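Local coordinates for Beta/alpha-amylase (Paenibacillus polymyxa, PDB 3VOC), which removes successive maltose units from the non-reducing ends of alpha-1,4-linked glucans, as the beta-amylase part of a longer secreted beta/alpha-amylase precursor, at residues E188-A193 and L246-S251; D200-L205 and G242-S247; W285-P290 and S339-T344. All coordinates share one frame; numbering follows the deposited sequence.

Contact 1: residues E188-A193 and L246-S251; sequences ETAKNA and LSWYQS
Ala193 and Ala190, one helical turn apart, meet the indole of Trp248, and every contact between 188-193 and 246-251 runs through that one ring. The apolar part is carried by its six-membered half: CZ2 of Trp248 lies 3.9 Å from CB of Ala193, while the approach of Ala190 CB to Trp248 CH2 is looser at 4.4 Å. The backbones stay well apart, with 9.2 Å from CA of Ala190 to CA of Tyr249. Trp248 spans this distance because CG is anti to the backbone N (chi1 166°), which carries the bicyclic ring out towards the other helix, where the small alanines admit it.

A second group of contacts pairs the same ring with backbone carbonyls. Ala190 O sits 3.5 Å from CH2 of Trp248, and Ala193 O lies 3.8 Å from its NE1. Both oxygens approach obliquely, and neither makes a hydrogen bond across the segments. This is helix-on-helix packing within the excursion between barrel strands 153-156 and 275-279 of the glycoside hydrolase family 14 domain, where helix 188-202 lies against helix 240-268.

Two side-chain polar bonds stay within their own helix. Ser251 OG donates to Trp248 O over 2.7 Å, meeting the carbonyl at a C=O...donor angle of 115°. On the other helix, Lys191 NZ forms a 2.7 Å salt bridge with Glu188 OE2, approaching on the syn side but 28° out of the carboxylate plane. Others reach beyond the two segments: Thr189 OG1 is hydrogen-bonded to Asp106, and Tyr249 OH to the backbone of Gln184 and Ala299.

Contact 2: residues D200-L205 and G242-S247; sequences DKYGSL and GKDFLS
Lys201 reaches Asp244 with a fully extended chain that can be followed atom by atom. From CB, CG stands anti to the backbone N (chi1 178°) and passes 3.9 Å above the plane of the Tyr202 ring, over its centre. CD and CE continue across the gap and come within van der Waals range of OD1 of Asp244. NZ ends the chain with a salt bridge to that oxygen, the two atoms 2.8 Å apart, and OD1 receives it on its syn lone pair.

The next residue takes the other carboxylate oxygen. Tyr202 OH donates to OD2 of Asp244 over 2.6 Å, again on a syn lone pair. OD2 lies at the edge of the phenol ring and in its plane, whereas the carboxylate is turned 74° against that ring. Asp244 OD2 is gripped a second time, by the indole NH of Trp212, so this buried carboxylate has a positive charge and two neutral donors, which would be expected to favour its ionised form. With an alanine in place of Asp244, the ammonium of Lys201 would probably lose its countercharge, and the Tyr202 hydroxyl and Trp212 NE1 their shared acceptor.

Tyr202 closes helix 188-202; Gly203 then leaves helical geometry with a positive phi, and Ser204 caps the following helix through a bond from Lys207 N. The Tyr202 side chain rests on Lys207, Ile208 and Ala211 of helix 205-212, placing the cluster where that helix, the end of helix 188-202 and the early turns of helix 240-268 come together.

Contact 3: residues W285-P290 and S339-T344; sequences WQMNNP and STLVDT
The carbonyl O of Thr340, a residue that touches Met287 across the contact, is gripped by two donors from Thr344. Thr344 N supplies the helical backbone bond at 2.8 Å. Thr344 OG1 adds a second bond to Thr340 O at 3.0 Å, coming from above the carbonyl plane, 39° out of it. Thr340 OG1 has its own partner, Asp328.

Across the contact only Met287 reaches over from the loop. A bend at its last torsion (chi3 69°) turns the terminal methyl aside, and CE lies 3.8 Å from CB of Leu341. SD is almost as near, 3.9 Å from that same Leu341 CB, so the thioether end lies against the start of the leucine side chain. CE also grazes CG2 of Thr340, at 4.4 Å.

The loop follows barrel strand 275-279, and its Met287 backbone bonds to Tyr335 and His294; Glu297 touches both Met287 and Leu341. The side chain of Leu341 is about 4 Å from that of His284, a substrate-binding residue by similarity, which puts this packing close to the probable substrate site. With no hydrogen bond between the segments, loop and helix 338-352 meet here through van der Waals contact alone, so this interface by itself sets little direction for the thioether end.

Overall arrangement
Followed from the N terminus, the chain completes the first four barrel strands before helix 188-202 opens contact 1 at 188-193 and contact 2 at 200-205. Contact 2 closes first, at 242-247, after 36 intervening residues; contact 1 closes at 246-251 after 52. Contact 2 is therefore nested inside contact 1, the two sharing Leu246 and Ser247, with centres 10 Å apart. Together they bind two helices lying between the fourth and fifth barrel strands. Contact 3 follows in series, its centre 25 Å from that of contact 1. It closes a 48-residue span containing strand 318-321, and joins the loop after the fifth strand to the helix preceding the seventh.

Contact 1: residues E188-A193 and L246-S251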
loop_
_atom_site.group_PDB
_atom_site.type_symbol
_atom_site.label_atom_id
_atom_site.label_comp_id
_atom_site.label_asym_id
_atom_site.label_seq_id
_atom_site.Cartn_x
_atom_site.Cartn_y
_atom_site.Cartn_z
ATOM N N GLU A 188 -6.585 21.637 7.131
ATOM C CA GLU A 188 -5.904 22.923 7.070
ATOM C C GLU A 188 -4.420 22.729 6.792
ATOM O O GLU A 188 -3.829 23.502 6.034
ATOM C CB GLU A 188 -6.125 23.737 8.339
ATOM C CG GLU A 188 -7.584 24.189 8.520
ATOM C CD GLU A 188 -8.121 24.922 7.294
ATOM O OE1 GLU A 188 -7.446 25.839 6.781
ATOM O OE2 GLU A 188 -9.227 24.575 6.836
ATOM N N THR A 189 -3.853 21.673 7.383
ATOM C CA THR A 189 -2.430 21.341 7.247
ATOM C C THR A 189 -2.091 21.046 5.791
ATOM O O THR A 189 -1.100 21.550 5.275
ATOM C CB THR A 189 -2.042 20.155 8.155
ATOM O OG1 THR A 189 -2.179 20.559 9.524
ATOM C CG2 THR A 189 -0.597 19.690 7.908
ATOM N N ALA A 190 -2.934 20.258 5.138
ATOM C CA ALA A 190 -2.745 19.942 3.715
ATOM C C ALA A 190 -2.917 21.185 2.850
ATOM O O ALA A 190 -2.102 21.441 1.958
ATOM C CB ALA A 190 -3.699 18.835 3.273
ATOM N N LYS A 191 -3.963 21.967 3.126
ATOM C CA LYS A 191 -4.206 23.182 2.347
ATOM C C LYS A 191 -3.040 24.154 2.490
ATOM O O LYS A 191 -2.585 24.728 1.499
ATOM C CB LYS A 191 -5.529 23.843 2.726
ATOM C CG LYS A 191 -6.758 23.027 2.282
ATOM C CD LYS A 191 -8.068 23.771 2.476
ATOM C CE LYS A 191 -8.337 24.077 3.921
ATOM N NZ LYS A 191 -9.710 24.683 4.149
ATOM N N ASN A 192 -2.540 24.306 3.711
ATOM C CA ASN A 192 -1.387 25.171 3.947
ATOM C C ASN A 192 -0.087 24.639 3.344
ATOM O O ASN A 192 0.747 25.409 2.851
ATOM C CB ASN A 192 -1.257 25.474 5.437
ATOM C CG ASN A 192 -2.216 26.584 5.875
ATOM O OD1 ASN A 192 -2.516 27.503 5.098
ATOM N ND2 ASN A 192 -2.690 26.512 7.109
ATOM N N ALA A 193 0.074 23.321 3.347
ATOM C CA ALA A 193 1.244 22.714 2.729
ATOM C C ALA A 193 1.243 22.963 1.222
ATOM O O ALA A 193 2.289 23.228 0.640
ATOM C CB ALA A 193 1.311 21.222 3.032
ATOM N N LEU A 246 -1.931 18.278 -8.780
ATOM C CA LEU A 246 -1.744 16.830 -8.853
ATOM C C LEU A 246 -0.303 16.434 -8.641
ATOM O O LEU A 246 -0.039 15.419 -8.006
ATOM C CB LEU A 246 -2.229 16.277 -10.200
ATOM C CG LEU A 246 -3.734 16.123 -10.377
ATOM C CD1 LEU A 246 -4.028 15.585 -11.765
ATOM C CD2 LEU A 246 -4.323 15.203 -9.303
ATOM N N SER A 247 0.632 17.219 -9.190
ATOM C CA SER A 247 2.059 16.957 -8.963
ATOM C C SER A 247 2.415 17.079 -7.483
ATOM O O SER A 247 3.135 16.227 -6.932
ATOM C CB SER A 247 2.932 17.893 -9.806
ATOM O OG SER A 247 4.301 17.595 -9.612
ATOM N N TRP A 248 1.914 18.136 -6.837
ATOM C CA TRP A 248 2.156 18.325 -5.406
ATOM C C TRP A 248 1.521 17.191 -4.579
ATOM O O TRP A 248 2.125 16.656 -3.650
ATOM C CB TRP A 248 1.622 19.686 -4.914
ATOM C CG TRP A 248 1.558 19.720 -3.400
ATOM C CD1 TRP A 248 2.602 19.957 -2.536
ATOM C CD2 TRP A 248 0.408 19.461 -2.581
ATOM N NE1 TRP A 248 2.163 19.874 -1.232
ATOM C CE2 TRP A 248 0.821 19.577 -1.232
ATOM C CE3 TRP A 248 -0.937 19.147 -2.859
ATOM C CZ2 TRP A 248 -0.055 19.382 -0.160
ATOM C CZ3 TRP A 248 -1.808 18.952 -1.795
ATOM C CH2 TRP A 248 -1.364 19.088 -0.455
ATOM N N TYR A 249 0.289 16.853 -4.931
ATOM C CA TYR A 249 -0.489 15.825 -4.243
ATOM C C TYR A 249 0.304 14.510 -4.253
ATOM O O TYR A 249 0.476 13.865 -3.206
ATOM C CB TYR A 249 -1.816 15.689 -4.974
ATOM C CG TYR A 249 -2.899 14.872 -4.302
ATOM C CD1 TYR A 249 -3.357 15.182 -3.011
ATOM C CD2 TYR A 249 -3.507 13.814 -4.988
ATOM C CE1 TYR A 249 -4.406 14.437 -2.429
ATOM C CE2 TYR A 249 -4.534 13.069 -4.413
ATOM C CZ TYR A 249 -4.978 13.381 -3.138
ATOM O OH TYR A 249 -5.988 12.610 -2.578
ATOM N N GLN A 250 0.825 14.150 -5.425
ATOM C CA GLN A 250 1.700 12.978 -5.554
ATOM C C GLN A 250 3.019 13.147 -4.798
ATOM O O GLN A 250 3.470 12.194 -4.138
ATOM C CB GLN A 250 1.963 12.612 -7.021
ATOM C CG GLN A 250 2.900 11.388 -7.159
ATOM C CD GLN A 250 2.979 10.832 -8.565
ATOM O OE1 GLN A 250 1.960 10.651 -9.233
ATOM N NE2 GLN A 250 4.203 10.540 -9.021
ATOM N N SER A 251 3.624 14.343 -4.868
ATOM C CA SER A 251 4.920 14.598 -4.189
ATOM C C SER A 251 4.908 14.330 -2.671
ATOM O O SER A 251 5.929 13.906 -2.097
ATOM C CB SER A 251 5.461 16.015 -4.479
ATOM O OG SER A 251 4.800 16.994 -3.677
#

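Contact 2: residues D200-L205 and G242-S247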
loop_
_atom_site.group_PDB
_atom_site.type_symbol
_atom_site.label_atom_id
_atom_site.label_comp_id
_atom_site.label_asym_id
_atom_site.label_seq_id
_atom_site.Cartn_x
_atom_site.Cartn_y
_atom_site.Cartn_z
ATOM N N ASP A 200 6.811 28.609 -2.376
ATOM C CA ASP A 200 8.200 28.171 -2.568
ATOM C C ASP A 200 8.561 27.954 -4.026
ATOM O O ASP A 200 9.668 28.302 -4.451
ATOM C CB ASP A 200 8.488 26.889 -1.776
ATOM C CG ASP A 200 8.527 27.129 -0.287
ATOM O OD1 ASP A 200 8.543 28.311 0.120
ATOM O OD2 ASP A 200 8.532 26.140 0.478
ATOM N N LYS A 201 7.640 27.380 -4.797
ATOM C CA LYS A 201 7.936 27.115 -6.204
ATOM C C LYS A 201 8.011 28.420 -7.020
ATOM O O LYS A 201 8.990 28.662 -7.724
ATOM C CB LYS A 201 6.917 26.151 -6.816
ATOM C CG LYS A 201 7.152 25.869 -8.295
ATOM C CD LYS A 201 6.209 24.811 -8.863
ATOM C CE LYS A 201 6.535 24.520 -10.322
ATOM N NZ LYS A 201 5.708 23.395 -10.849
ATOM N N TYR A 202 6.973 29.252 -6.924
ATOM C CA TYR A 202 6.891 30.427 -7.792
ATOM C C TYR A 202 7.444 31.697 -7.169
ATOM O O TYR A 202 7.888 32.589 -7.899
ATOM C CB TYR A 202 5.468 30.628 -8.292
ATOM C CG TYR A 202 5.047 29.486 -9.168
ATOM C CD1 TYR A 202 5.644 29.292 -10.419
ATOM C CD2 TYR A 202 4.069 28.575 -8.746
ATOM C CE1 TYR A 202 5.282 28.237 -11.227
ATOM C CE2 TYR A 202 3.693 27.511 -9.557
ATOM C CZ TYR A 202 4.307 27.350 -10.792
ATOM O OH TYR A 202 3.934 26.320 -11.611
ATOM N N GLY A 203 7.419 31.765 -5.832
ATOM C CA GLY A 203 8.080 32.833 -5.088
ATOM C C GLY A 203 7.177 33.865 -4.439
ATOM O O GLY A 203 7.590 34.528 -3.511
ATOM N N SER A 204 5.945 34.012 -4.925
ATOM C CA SER A 204 5.021 34.993 -4.353
ATOM C C SER A 204 3.639 34.722 -4.895
ATOM O O SER A 204 3.488 33.995 -5.858
ATOM C CB SER A 204 5.434 36.421 -4.723
ATOM O OG SER A 204 5.328 36.607 -6.129
ATOM N N LEU A 205 2.626 35.310 -4.274
ATOM C CA LEU A 205 1.273 35.148 -4.757
ATOM C C LEU A 205 1.154 35.619 -6.212
ATOM O O LEU A 205 0.482 34.996 -7.034
ATOM C CB LEU A 205 0.323 35.945 -3.867
ATOM C CG LEU A 205 -1.148 35.952 -4.304
ATOM C CD1 LEU A 205 -1.774 34.560 -4.180
ATOM C CD2 LEU A 205 -1.841 36.950 -3.435
ATOM N N GLY A 242 -4.141 22.718 -12.218
ATOM C CA GLY A 242 -4.467 21.309 -11.984
ATOM C C GLY A 242 -3.242 20.413 -11.988
ATOM O O GLY A 242 -3.137 19.488 -11.167
ATOM N N LYS A 243 -2.309 20.694 -12.898
ATOM C CA LYS A 243 -1.049 19.965 -12.943
ATOM C C LYS A 243 -0.202 20.242 -11.712
ATOM O O LYS A 243 0.388 19.327 -11.167
ATOM C CB LYS A 243 -0.247 20.274 -14.218
ATOM C CG LYS A 243 -0.852 19.679 -15.493
ATOM C CD LYS A 243 -0.150 20.214 -16.753
ATOM C CE LYS A 243 -0.312 19.249 -17.936
ATOM N NZ LYS A 243 -1.737 18.843 -18.167
ATOM N N ASP A 244 -0.133 21.502 -11.289
ATOM C CA ASP A 244 0.552 21.837 -10.046
ATOM C C ASP A 244 -0.073 21.131 -8.841
ATOM O O ASP A 244 0.645 20.632 -7.973
ATOM C CB ASP A 244 0.581 23.358 -9.808
ATOM C CG ASP A 244 1.843 24.007 -10.342
ATOM O OD1 ASP A 244 2.923 23.385 -10.265
ATOM O OD2 ASP A 244 1.774 25.159 -10.818
ATOM N N PHE A 245 -1.406 21.115 -8.765
ATOM C CA PHE A 245 -2.058 20.446 -7.645
ATOM C C PHE A 245 -1.742 18.936 -7.636
ATOM O O PHE A 245 -1.344 18.387 -6.604
ATOM C CB PHE A 245 -3.584 20.649 -7.616
ATOM C CG PHE A 245 -4.268 19.735 -6.634
ATOM C CD1 PHE A 245 -4.098 19.931 -5.262
ATOM C CD2 PHE A 245 -5.018 18.649 -7.072
ATOM C CE1 PHE A 245 -4.675 19.076 -4.339
ATOM C CE2 PHE A 245 -5.607 17.786 -6.151
ATOM C CZ PHE A 245 -5.431 18.011 -4.769
ATOM N N LEU A 246 -1.931 18.278 -8.780
ATOM C CA LEU A 246 -1.744 16.830 -8.853
ATOM C C LEU A 246 -0.303 16.434 -8.641
ATOM O O LEU A 246 -0.039 15.419 -8.006
ATOM C CB LEU A 246 -2.229 16.277 -10.200
ATOM C CG LEU A 246 -3.734 16.123 -10.377
ATOM C CD1 LEU A 246 -4.028 15.585 -11.765
ATOM C CD2 LEU A 246 -4.323 15.203 -9.303
ATOM N N SER A 247 0.632 17.219 -9.190
ATOM C CA SER A 247 2.059 16.957 -8.963
ATOM C C SER A 247 2.415 17.079 -7.483
ATOM O O SER A 247 3.135 16.227 -6.932
ATOM C CB SER A 247 2.932 17.893 -9.806
ATOM O OG SER A 247 4.301 17.595 -9.612
#

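Contact 3: residues W285-P290 and S339-T344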
loop_
_atom_site.group_PDB
_atom_site.type_symbol
_atom_site.label_atom_id
_atom_site.label_comp_id
_atom_site.label_asym_id
_atom_site.label_seq_id
_atom_site.Cartn_x
_atom_site.Cartn_y
_atom_site.Cartn_z
ATOM N N TRP A 285 -10.344 1.062 -11.542
ATOM C CA TRP A 285 -11.662 1.486 -12.032
ATOM C C TRP A 285 -11.688 2.971 -12.388
ATOM O O TRP A 285 -10.860 3.744 -11.898
ATOM C CB TRP A 285 -12.760 1.098 -11.040
ATOM C CG TRP A 285 -12.657 1.672 -9.653
ATOM C CD1 TRP A 285 -13.380 2.716 -9.149
ATOM C CD2 TRP A 285 -11.845 1.186 -8.566
ATOM N NE1 TRP A 285 -13.043 2.927 -7.829
ATOM C CE2 TRP A 285 -12.113 2.000 -7.447
ATOM C CE3 TRP A 285 -10.912 0.146 -8.436
ATOM C CZ2 TRP A 285 -11.474 1.820 -6.209
ATOM C CZ3 TRP A 285 -10.270 -0.037 -7.194
ATOM C CH2 TRP A 285 -10.557 0.803 -6.107
ATOM N N GLN A 286 -12.614 3.361 -13.269
ATOM C CA GLN A 286 -12.623 4.711 -13.880
ATOM C C GLN A 286 -11.359 5.046 -14.683
ATOM O O GLN A 286 -11.054 6.220 -14.927
ATOM C CB GLN A 286 -12.917 5.803 -12.838
ATOM C CG GLN A 286 -14.173 5.541 -12.004
ATOM C CD GLN A 286 -15.425 5.326 -12.855
ATOM O OE1 GLN A 286 -15.440 5.611 -14.052
ATOM N NE2 GLN A 286 -16.474 4.798 -12.239
ATOM N N MET A 287 -10.626 4.019 -15.112
ATOM C CA MET A 287 -9.441 4.257 -15.912
ATOM C C MET A 287 -9.800 4.917 -17.246
ATOM O O MET A 287 -9.176 5.906 -17.627
ATOM C CB MET A 287 -8.647 2.955 -16.148
ATOM C CG MET A 287 -7.846 2.493 -14.914
ATOM S SD MET A 287 -7.133 0.855 -15.194
ATOM C CE MET A 287 -5.890 1.233 -16.444
ATOM N N ASN A 288 -10.800 4.381 -17.945
ATOM C CA ASN A 288 -11.154 4.898 -19.269
ATOM C C ASN A 288 -12.522 5.591 -19.326
ATOM O O ASN A 288 -13.126 5.672 -20.386
ATOM C CB ASN A 288 -11.068 3.789 -20.341
ATOM C CG ASN A 288 -12.011 2.650 -20.062
ATOM O OD1 ASN A 288 -12.119 2.202 -18.922
ATOM N ND2 ASN A 288 -12.700 2.163 -21.099
ATOM N N ASN A 289 -12.992 6.096 -18.191
ATOM C CA ASN A 289 -14.202 6.905 -18.150
ATOM C C ASN A 289 -13.971 8.172 -18.981
ATOM O O ASN A 289 -13.032 8.916 -18.729
ATOM C CB ASN A 289 -14.548 7.260 -16.693
ATOM C CG ASN A 289 -15.916 7.932 -16.548
ATOM O OD1 ASN A 289 -16.729 7.538 -15.716
ATOM N ND2 ASN A 289 -16.150 8.963 -17.323
ATOM N N PRO A 290 -14.822 8.414 -19.995
ATOM C CA PRO A 290 -14.586 9.589 -20.856
ATOM C C PRO A 290 -14.612 10.924 -20.094
ATOM O O PRO A 290 -13.848 11.839 -20.429
ATOM C CB PRO A 290 -15.723 9.516 -21.883
ATOM C CG PRO A 290 -16.788 8.670 -21.241
ATOM C CD PRO A 290 -16.048 7.683 -20.362
ATOM N N SER A 339 -5.894 -5.376 -15.992
ATOM C CA SER A 339 -4.831 -6.120 -16.665
ATOM C C SER A 339 -3.884 -5.166 -17.405
ATOM O O SER A 339 -2.662 -5.319 -17.349
ATOM C CB SER A 339 -5.430 -7.169 -17.616
ATOM O OG SER A 339 -4.401 -7.907 -18.230
ATOM N N THR A 340 -4.457 -4.179 -18.097
ATOM C CA THR A 340 -3.685 -3.072 -18.684
ATOM C C THR A 340 -2.904 -2.294 -17.621
ATOM O O THR A 340 -1.765 -1.909 -17.840
ATOM C CB THR A 340 -4.631 -2.118 -19.460
ATOM O OG1 THR A 340 -5.087 -2.773 -20.658
ATOM C CG2 THR A 340 -3.950 -0.780 -19.823
ATOM N N LEU A 341 -3.522 -2.049 -16.470
ATOM C CA LEU A 341 -2.847 -1.330 -15.374
ATOM C C LEU A 341 -1.613 -2.097 -14.887
ATOM O O LEU A 341 -0.521 -1.514 -14.747
ATOM C CB LEU A 341 -3.824 -1.058 -14.220
ATOM C CG LEU A 341 -3.302 -0.369 -12.957
ATOM C CD1 LEU A 341 -2.728 1.010 -13.280
ATOM C CD2 LEU A 341 -4.448 -0.274 -11.935
ATOM N N VAL A 342 -1.783 -3.399 -14.667
ATOM C CA VAL A 342 -0.653 -4.259 -14.307
ATOM C C VAL A 342 0.458 -4.163 -15.359
ATOM O O VAL A 342 1.626 -4.013 -15.009
ATOM C CB VAL A 342 -1.072 -5.746 -14.132
ATOM C CG1 VAL A 342 0.181 -6.631 -13.962
ATOM C CG2 VAL A 342 -2.038 -5.910 -12.923
ATOM N N ASP A 343 0.088 -4.259 -16.643
ATOM C CA ASP A 343 1.083 -4.139 -17.727
ATOM C C ASP A 343 1.808 -2.795 -17.667
ATOM O O ASP A 343 3.028 -2.753 -17.758
ATOM C CB ASP A 343 0.454 -4.306 -19.110
ATOM C CG ASP A 343 -0.079 -5.707 -19.355
ATOM O OD1 ASP A 343 0.130 -6.601 -18.506
ATOM O OD2 ASP A 343 -0.728 -5.907 -20.412
ATOM N N THR A 344 1.046 -1.715 -17.493
ATOM C CA THR A 344 1.614 -0.364 -17.413
ATOM C C THR A 344 2.640 -0.251 -16.290
ATOM O O THR A 344 3.796 0.091 -16.537
ATOM C CB THR A 344 0.508 0.699 -17.239
ATOM O OG1 THR A 344 -0.339 0.677 -18.396
ATOM C CG2 THR A 344 1.130 2.110 -17.097
#